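Local structure of single-strand DNA-binding protein (Agrobacterium tumefaciens, 3BTP) at residues A[149-154]-A[258-263]; A[163-168]-A[197-202]; A[307-310]-A[314-317]. The protein binds single-stranded DNA regardless of sequence and mediates the nuclear uptake of the transferred T-DNA strand during plant transformation by Agrobacterium. One frame throughout, in Å; residues are numbered along the deposited sequence.

Interaction 1 of 3, residues A[149-154]-A[258-263]; sequences CRLYRD and SLLPDI
A chi1 of -171° swings Cys149 SG away from its amide nitrogen toward the loop, and Leu260 (chi1 -55°) lays CG beside its own N, spreading its isobutyl fork across Cys149 and Leu151. These two sit on strand 149-153 of a four-stranded antiparallel sheet, where residues two apart face the same way; Leu260 comes from the irregular loop leading into strand 263-266. The two arms of its fork part company: CD2 goes to the sulfur and CD1 to the neighbouring leucine. Leu151 and Leu260 run past each other in opposite directions and touch through one methyl each. The backbones stay well apart, with the CA atoms of Cys149 and Leu260 still 8.7 Å from each other, and the contact rests on apolar side chains alone. All three residues are buried. Val120 of strand 117-124 touches both Cys149 and Leu151, and Phe254 also lies against Cys149, while Lys308 packs on Leu260. Arg150 and Tyr152, on the other face of the strand, look toward helix 186-206. The two closest approaches are Cys149 SG to Leu260 CD2 at 4.0 Å and Leu151 CD2 to Leu260 CD1 at 4.1 Å.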
loop_
_atom_site.group_PDB
_atom_site.type_symbol
_atom_site.label_atom_id
_atom_site.label_comp_id
_atom_site.label_asym_id
_atom_site.label_seq_id
_atom_site.Cartn_x
_atom_site.Cartn_y
_atom_site.Cartn_z
ATOM N N CYS A 149 -5.789 22.500 5.432
ATOM C CA CYS A 149 -5.468 21.193 4.852
ATOM C C CYS A 149 -6.537 20.106 5.251
ATOM O O CYS A 149 -6.605 19.676 6.405
ATOM C CB CYS A 149 -4.039 20.723 5.203
ATOM S SG CYS A 149 -3.631 19.242 4.255
ATOM N N ARG A 150 -7.376 19.685 4.301
ATOM C CA ARG A 150 -8.407 18.678 4.577
ATOM C C ARG A 150 -7.893 17.229 4.352
ATOM O O ARG A 150 -7.455 16.863 3.252
ATOM C CB ARG A 150 -9.641 18.946 3.694
ATOM C CG ARG A 150 -10.257 20.353 3.824
ATOM C CD ARG A 150 -11.651 20.419 3.105
ATOM N NE ARG A 150 -11.604 20.061 1.675
ATOM C CZ ARG A 150 -11.308 20.875 0.641
ATOM N NH1 ARG A 150 -11.028 22.163 0.843
ATOM N NH2 ARG A 150 -11.340 20.397 -0.625
ATOM N N LEU A 151 -7.960 16.398 5.376
ATOM C CA LEU A 151 -7.434 15.036 5.249
ATOM C C LEU A 151 -8.627 14.066 5.192
ATOM O O LEU A 151 -9.451 14.139 6.064
ATOM C CB LEU A 151 -6.463 14.727 6.411
ATOM C CG LEU A 151 -5.077 15.421 6.421
ATOM C CD1 LEU A 151 -4.183 14.994 7.597
ATOM C CD2 LEU A 151 -4.235 15.164 5.108
ATOM N N TYR A 152 -8.753 13.257 4.109
ATOM C CA TYR A 152 -9.876 12.294 3.939
ATOM C C TYR A 152 -9.412 10.852 4.275
ATOM O O TYR A 152 -8.401 10.405 3.740
ATOM C CB TYR A 152 -10.371 12.336 2.507
ATOM C CG TYR A 152 -10.750 13.708 2.058
ATOM C CD1 TYR A 152 -12.036 14.194 2.301
ATOM C CD2 TYR A 152 -9.819 14.551 1.431
ATOM C CE1 TYR A 152 -12.385 15.467 1.934
ATOM C CE2 TYR A 152 -10.155 15.839 1.051
ATOM C CZ TYR A 152 -11.452 16.271 1.288
ATOM O OH TYR A 152 -11.844 17.508 0.881
ATOM N N ARG A 153 -10.126 10.160 5.140
ATOM C CA ARG A 153 -9.785 8.796 5.553
ATOM C C ARG A 153 -10.151 7.861 4.378
ATOM O O ARG A 153 -11.222 8.008 3.800
ATOM C CB ARG A 153 -10.597 8.408 6.777
ATOM C CG ARG A 153 -10.108 7.115 7.470
ATOM C CD ARG A 153 -11.157 6.584 8.515
ATOM N NE ARG A 153 -10.680 5.326 9.134
ATOM C CZ ARG A 153 -9.761 5.234 10.105
ATOM N NH1 ARG A 153 -9.223 6.330 10.663
ATOM N NH2 ARG A 153 -9.397 4.029 10.564
ATOM N N ASP A 154 -9.256 6.949 3.975
ATOM C CA ASP A 154 -9.583 5.962 2.938
ATOM C C ASP A 154 -10.065 4.677 3.615
ATOM O O ASP A 154 -10.296 4.686 4.822
ATOM C CB ASP A 154 -8.437 5.733 1.932
ATOM C CG ASP A 154 -7.265 4.861 2.477
ATOM O OD1 ASP A 154 -7.314 4.362 3.632
ATOM O OD2 ASP A 154 -6.231 4.733 1.730
ATOM N N SER A 258 1.259 19.584 1.255
ATOM C CA SER A 258 2.696 19.572 1.100
ATOM C C SER A 258 3.486 20.309 2.168
ATOM O O SER A 258 4.607 20.714 1.900
ATOM C CB SER A 258 3.111 19.876 -0.359
ATOM O OG SER A 258 3.175 18.570 -1.070
ATOM N N LEU A 259 2.933 20.418 3.387
ATOM C CA LEU A 259 3.556 21.104 4.495
ATOM C C LEU A 259 3.278 20.510 5.856
ATOM O O LEU A 259 3.395 21.238 6.833
ATOM C CB LEU A 259 3.143 22.616 4.569
ATOM C CG LEU A 259 3.717 23.662 3.568
ATOM C CD1 LEU A 259 3.359 25.164 3.911
ATOM C CD2 LEU A 259 5.223 23.543 3.389
ATOM N N LEU A 260 2.983 19.225 5.978
ATOM C CA LEU A 260 2.521 18.654 7.232
ATOM C C LEU A 260 3.693 18.032 7.931
ATOM O O LEU A 260 4.724 17.783 7.306
ATOM C CB LEU A 260 1.480 17.545 7.000
ATOM C CG LEU A 260 0.228 17.839 6.180
ATOM C CD1 LEU A 260 -0.400 16.538 5.415
ATOM C CD2 LEU A 260 -0.765 18.652 7.041
ATOM N N PRO A 261 3.533 17.724 9.216
ATOM C CA PRO A 261 4.598 17.020 9.955
ATOM C C PRO A 261 4.655 15.533 9.587
ATOM O O PRO A 261 3.811 15.035 8.815
ATOM C CB PRO A 261 4.232 17.211 11.451
ATOM C CG PRO A 261 3.025 18.036 11.488
ATOM C CD PRO A 261 2.371 18.011 10.071
ATOM N N ASP A 262 5.677 14.872 10.101
ATOM C CA ASP A 262 6.028 13.534 9.787
ATOM C C ASP A 262 4.930 12.574 10.335
ATOM O O ASP A 262 4.601 11.558 9.709
ATOM C CB ASP A 262 7.342 13.208 10.531
ATOM C CG ASP A 262 8.504 14.204 10.222
ATOM O OD1 ASP A 262 8.496 14.850 9.167
ATOM O OD2 ASP A 262 9.458 14.342 11.041
ATOM N N ILE A 263 4.422 12.878 11.534
ATOM C CA ILE A 263 3.709 11.907 12.367
ATOM C C ILE A 263 2.408 12.558 12.739
ATOM O O ILE A 263 2.378 13.687 13.163
ATOM C CB ILE A 263 4.495 11.505 13.617
ATOM C CG1 ILE A 263 5.791 10.731 13.266
ATOM C CG2 ILE A 263 3.653 10.702 14.543
ATOM C CD1 ILE A 263 6.819 10.680 14.382
#

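Interaction 2 of 3, residues A[163-168]-A[197-202]; sequences PLAFER and EVWNRA
Phe166 and Trp199 make an edge-to-face (T-shaped) aromatic pair that joins two helices. Phe166 supplies the edge: its ring stands at 74° to the indole, with its centroid 5.2 Å from that of the Trp199 five-membered ring. Phe166 CD1 leads, 3.7 Å from Trp199 CD2 and poised over the indole face, displaced toward the rim. The next atom round the ring, Phe166 CE1, lies where the indole joins its stem, 3.8 Å from Trp199 CB. Both side chains leave their helices with CG anti to the backbone N (chi1 -173° in Phe166, 172° in Trp199), and they cross at about a right angle.

Further van der Waals contacts extend the pair along the six-membered ring of the indole. Trp199 CZ3 lies 3.7 Å from Phe166 N, so the ring reaches in against the backbone of helix 162-167. Ala165 approaches the same carbon from the rim, close to the indole plane, its CB 4.0 Å from Trp199 CZ3. A methyl at the rim and the edge of a phenyl ring on one face thus meet the indole from two directions.

The polar end of the tryptophan is satisfied outside the two helices, where NE1 donates to the carbonyl oxygen of Thr211. Phe192, on the same helix as Trp199, also meets the Phe166 ring, and Ile213 of a loop touches it. Helix 162-167 and helix 186-206 come together here beside strand 149-153, whose Tyr152 packs against both Ala165 and Trp199, while Tyr160 of strand 159-160 touches Ala165.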
loop_
_atom_site.group_PDB
_atom_site.type_symbol
_atom_site.label_atom_id
_atom_site.label_comp_id
_atom_site.label_asym_id
_atom_site.label_seq_id
_atom_site.Cartn_x
_atom_site.Cartn_y
_atom_site.Cartn_z
ATOM N N PRO A 163 -5.640 17.179 -3.430
ATOM C CA PRO A 163 -5.257 16.905 -4.844
ATOM C C PRO A 163 -5.020 15.408 -5.050
ATOM O O PRO A 163 -5.344 14.883 -6.113
ATOM C CB PRO A 163 -3.908 17.605 -5.012
ATOM C CG PRO A 163 -3.417 17.995 -3.573
ATOM C CD PRO A 163 -4.638 18.001 -2.699
ATOM N N LEU A 164 -4.540 14.722 -3.993
ATOM C CA LEU A 164 -4.375 13.268 -4.001
ATOM C C LEU A 164 -5.638 12.476 -3.744
ATOM O O LEU A 164 -5.823 11.489 -4.352
ATOM C CB LEU A 164 -3.270 12.862 -3.000
ATOM C CG LEU A 164 -1.877 13.493 -3.256
ATOM C CD1 LEU A 164 -0.908 13.013 -2.223
ATOM C CD2 LEU A 164 -1.280 13.294 -4.626
ATOM N N ALA A 165 -6.484 12.880 -2.800
ATOM C CA ALA A 165 -7.768 12.248 -2.644
ATOM C C ALA A 165 -8.573 12.262 -3.921
ATOM O O ALA A 165 -9.240 11.280 -4.246
ATOM C CB ALA A 165 -8.625 12.905 -1.382
ATOM N N PHE A 166 -8.560 13.399 -4.628
ATOM C CA PHE A 166 -9.261 13.530 -5.903
ATOM C C PHE A 166 -8.750 12.516 -6.948
ATOM O O PHE A 166 -9.532 11.771 -7.551
ATOM C CB PHE A 166 -9.093 14.950 -6.437
ATOM C CG PHE A 166 -9.941 15.227 -7.700
ATOM C CD1 PHE A 166 -11.272 15.609 -7.616
ATOM C CD2 PHE A 166 -9.399 15.131 -8.937
ATOM C CE1 PHE A 166 -12.025 15.822 -8.784
ATOM C CE2 PHE A 166 -10.150 15.352 -10.074
ATOM C CZ PHE A 166 -11.456 15.684 -9.983
ATOM N N GLU A 167 -7.439 12.505 -7.198
ATOM C CA GLU A 167 -6.875 11.583 -8.212
ATOM C C GLU A 167 -6.999 10.115 -7.807
ATOM O O GLU A 167 -6.987 9.229 -8.673
ATOM C CB GLU A 167 -5.417 11.963 -8.594
ATOM C CG GLU A 167 -5.428 13.252 -9.498
ATOM C CD GLU A 167 -6.240 13.043 -10.828
ATOM O OE1 GLU A 167 -6.565 11.872 -11.172
ATOM O OE2 GLU A 167 -6.530 14.003 -11.559
ATOM N N ARG A 168 -7.112 9.847 -6.522
ATOM C CA ARG A 168 -7.311 8.469 -6.044
ATOM C C ARG A 168 -8.698 7.906 -6.414
ATOM O O ARG A 168 -8.908 6.688 -6.393
ATOM C CB ARG A 168 -7.025 8.384 -4.523
ATOM C CG ARG A 168 -7.575 7.164 -3.741
ATOM C CD ARG A 168 -6.516 6.112 -3.741
ATOM N NE ARG A 168 -6.807 4.720 -3.296
ATOM C CZ ARG A 168 -7.356 3.789 -4.059
ATOM N NH1 ARG A 168 -7.864 4.087 -5.254
ATOM N NH2 ARG A 168 -7.425 2.558 -3.611
ATOM N N GLU A 197 -17.671 14.519 -10.327
ATOM C CA GLU A 197 -18.997 14.182 -9.788
ATOM C C GLU A 197 -18.950 13.289 -8.561
ATOM O O GLU A 197 -19.725 13.423 -7.683
ATOM C CB GLU A 197 -19.874 13.519 -10.819
ATOM C CG GLU A 197 -19.513 13.770 -12.222
ATOM C CD GLU A 197 -20.706 13.496 -13.117
ATOM O OE1 GLU A 197 -21.140 12.291 -13.172
ATOM O OE2 GLU A 197 -21.224 14.503 -13.705
ATOM N N VAL A 198 -18.031 12.339 -8.519
ATOM C CA VAL A 198 -17.813 11.546 -7.318
ATOM C C VAL A 198 -17.392 12.480 -6.193
ATOM O O VAL A 198 -17.930 12.421 -5.098
ATOM C CB VAL A 198 -16.780 10.459 -7.607
ATOM C CG1 VAL A 198 -16.545 9.602 -6.390
ATOM C CG2 VAL A 198 -17.329 9.622 -8.783
ATOM N N TRP A 199 -16.442 13.356 -6.487
ATOM C CA TRP A 199 -15.862 14.246 -5.485
ATOM C C TRP A 199 -16.939 15.159 -4.887
ATOM O O TRP A 199 -17.083 15.251 -3.665
ATOM C CB TRP A 199 -14.814 15.093 -6.234
ATOM C CG TRP A 199 -14.218 16.205 -5.459
ATOM C CD1 TRP A 199 -14.534 17.543 -5.540
ATOM C CD2 TRP A 199 -13.139 16.098 -4.515
ATOM N NE1 TRP A 199 -13.743 18.252 -4.701
ATOM C CE2 TRP A 199 -12.869 17.404 -4.057
ATOM C CE3 TRP A 199 -12.337 15.032 -4.065
ATOM C CZ2 TRP A 199 -11.827 17.681 -3.168
ATOM C CZ3 TRP A 199 -11.321 15.300 -3.137
ATOM C CH2 TRP A 199 -11.065 16.611 -2.721
ATOM N N ASN A 200 -17.669 15.860 -5.763
ATOM C CA ASN A 200 -18.830 16.729 -5.400
ATOM C C ASN A 200 -19.930 16.060 -4.597
ATOM O O ASN A 200 -20.414 16.586 -3.565
ATOM C CB ASN A 200 -19.395 17.379 -6.653
ATOM C CG ASN A 200 -18.560 18.537 -7.079
ATOM O OD1 ASN A 200 -18.716 19.068 -8.177
ATOM N ND2 ASN A 200 -17.636 18.958 -6.186
ATOM N N ARG A 201 -20.307 14.877 -5.035
ATOM C CA ARG A 201 -21.306 14.097 -4.289
ATOM C C ARG A 201 -20.755 13.649 -2.924
ATOM O O ARG A 201 -21.474 13.674 -1.939
ATOM C CB ARG A 201 -21.803 12.907 -5.133
ATOM C CG ARG A 201 -22.796 11.930 -4.451
ATOM C CD ARG A 201 -22.636 10.478 -5.001
ATOM N NE ARG A 201 -22.619 10.453 -6.466
ATOM C CZ ARG A 201 -21.855 9.675 -7.251
ATOM N NH1 ARG A 201 -20.998 8.758 -6.766
ATOM N NH2 ARG A 201 -21.949 9.830 -8.567
ATOM N N ALA A 202 -19.506 13.218 -2.860
ATOM C CA ALA A 202 -18.887 12.880 -1.567
ATOM C C ALA A 202 -18.803 14.097 -0.589
ATOM O O ALA A 202 -19.065 13.965 0.581
ATOM C CB ALA A 202 -17.486 12.189 -1.784
#

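Interaction 3 of 3, residues A[307-310]-A[314-317]; sequences LKSK and MHDS
Leu307 and His315 exchange two backbone hydrogen bonds. The shorter, Leu307 N to His315 O at 2.7 Å, is nearly straight, with an angle of 170° at the hydrogen. Its partner, His315 N to Leu307 O at 3.0 Å, is more bent at 142°. Strands 304-308 and 314-316 thereby form an antiparallel beta hairpin at the border of a four-stranded sheet: Leu307 and His315 are a hydrogen-bonded pair, and Lys308 and Met314 the adjoining non-hydrogen-bonded one. Met314 ends in a hook: its chain bends at chi2 and again at chi3 (18°, nearly eclipsed), and the two bends bring CE back over the opposite strand. That methyl lies 3.3 Å from Lys308 N and 3.7 Å from Lys308 CB, so it covers backbone as well as side chain. On the face shared by Leu307 and His315, the imidazole presents an edge to Ser309, with His315 CD2 3.7 Å from Ser309 CB. Ser309 OG and His315 NE2 each hydrogen-bond to an acidic side chain of another protein's chain. Further along, Leu307 CD2 rests 4.1 Å from Ser317 CB, and Phe288 of helix 288-299 touches both residues. Asp316, between His315 and Ser317, is the N-cap of helix 317-323, and its OD1 also forms a salt bridge with Lys306.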
loop_
_atom_site.group_PDB
_atom_site.type_symbol
_atom_site.label_atom_id
_atom_site.label_comp_id
_atom_site.label_asym_id
_atom_site.label_seq_id
_atom_site.Cartn_x
_atom_site.Cartn_y
_atom_site.Cartn_z
ATOM N N LEU A 307 2.047 7.989 9.390
ATOM C CA LEU A 307 3.397 8.372 8.994
ATOM C C LEU A 307 3.293 8.940 7.557
ATOM O O LEU A 307 2.764 8.301 6.637
ATOM C CB LEU A 307 4.255 7.134 9.091
ATOM C CG LEU A 307 4.942 6.695 10.385
ATOM C CD1 LEU A 307 4.682 7.487 11.612
ATOM C CD2 LEU A 307 4.697 5.268 10.629
ATOM N N LYS A 308 3.761 10.160 7.412
ATOM C CA LYS A 308 3.696 10.890 6.166
ATOM C C LYS A 308 4.578 10.381 5.036
ATOM O O LYS A 308 5.749 10.041 5.228
ATOM C CB LYS A 308 4.083 12.325 6.410
ATOM C CG LYS A 308 3.629 13.105 5.263
ATOM C CD LYS A 308 3.686 14.579 5.490
ATOM C CE LYS A 308 4.702 15.158 4.552
ATOM N NZ LYS A 308 4.032 16.439 4.068
ATOM N N SER A 309 3.992 10.371 3.869
ATOM C CA SER A 309 4.674 10.025 2.667
ATOM C C SER A 309 5.237 11.330 2.041
ATOM O O SER A 309 4.754 12.442 2.355
ATOM C CB SER A 309 3.644 9.276 1.777
ATOM O OG SER A 309 4.058 9.220 0.452
ATOM N N LYS A 310 6.262 11.239 1.205
ATOM C CA LYS A 310 6.715 12.462 0.450
ATOM C C LYS A 310 5.648 13.149 -0.377
ATOM O O LYS A 310 5.764 14.341 -0.714
ATOM C CB LYS A 310 7.906 12.163 -0.453
ATOM C CG LYS A 310 9.141 11.853 0.392
ATOM C CD LYS A 310 10.164 11.055 -0.391
ATOM C CE LYS A 310 10.902 10.149 0.603
ATOM N NZ LYS A 310 11.968 10.979 1.297
ATOM N N MET A 314 -0.749 10.540 4.608
ATOM C CA MET A 314 -0.461 10.019 5.934
ATOM C C MET A 314 -0.948 8.603 6.028
ATOM O O MET A 314 -2.137 8.345 6.260
ATOM C CB MET A 314 -1.190 10.907 6.951
ATOM C CG MET A 314 -0.825 12.320 6.763
ATOM S SD MET A 314 0.391 13.002 7.889
ATOM C CE MET A 314 1.126 11.723 8.529
ATOM N N HIS A 315 -0.019 7.666 5.836
ATOM C CA HIS A 315 -0.314 6.270 5.867
ATOM C C HIS A 315 -0.364 5.774 7.299
ATOM O O HIS A 315 0.530 6.094 8.125
ATOM C CB HIS A 315 0.705 5.436 5.085
ATOM C CG HIS A 315 0.741 5.698 3.607
ATOM N ND1 HIS A 315 -0.147 5.112 2.709
ATOM C CD2 HIS A 315 1.585 6.439 2.864
ATOM C CE1 HIS A 315 0.139 5.511 1.477
ATOM N NE2 HIS A 315 1.194 6.309 1.545
ATOM N N ASP A 316 -1.440 5.030 7.599
ATOM C CA ASP A 316 -1.560 4.319 8.826
ATOM C C ASP A 316 -0.397 3.346 8.912
ATOM O O ASP A 316 -0.068 2.628 7.959
ATOM C CB ASP A 316 -2.861 3.537 8.891
ATOM C CG ASP A 316 -3.116 2.961 10.295
ATOM O OD1 ASP A 316 -3.478 3.749 11.252
ATOM O OD2 ASP A 316 -2.918 1.739 10.446
ATOM N N SER A 317 0.198 3.320 10.106
ATOM C CA SER A 317 1.348 2.468 10.463
ATOM C C SER A 317 1.083 0.944 10.244
ATOM O O SER A 317 1.935 0.219 9.675
ATOM C CB SER A 317 1.741 2.806 11.924
ATOM O OG SER A 317 0.875 2.125 12.833
#

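In the fold
From the N terminus, strand 149-153 comes first, and interaction 1 closes a loop of about a hundred residues when the chain returns at 258-263. Interaction 2 is nested inside that loop, joining helix 162-167 to helix 186-206 across 28 intervening residues. The two touch: Arg150 NH2 lies 3.8 Å from Trp199 CZ2. Interaction 3 follows in series, a local hairpin with only three residues between its segments. It adjoins interaction 1, since Lys308 N reaches Asp262 O at 2.8 Å, a probable hydrogen bond. Interactions 2 and 3 do not touch. Interaction 1 thus stands between the helix pair and the hairpin, linking two four-stranded sheets.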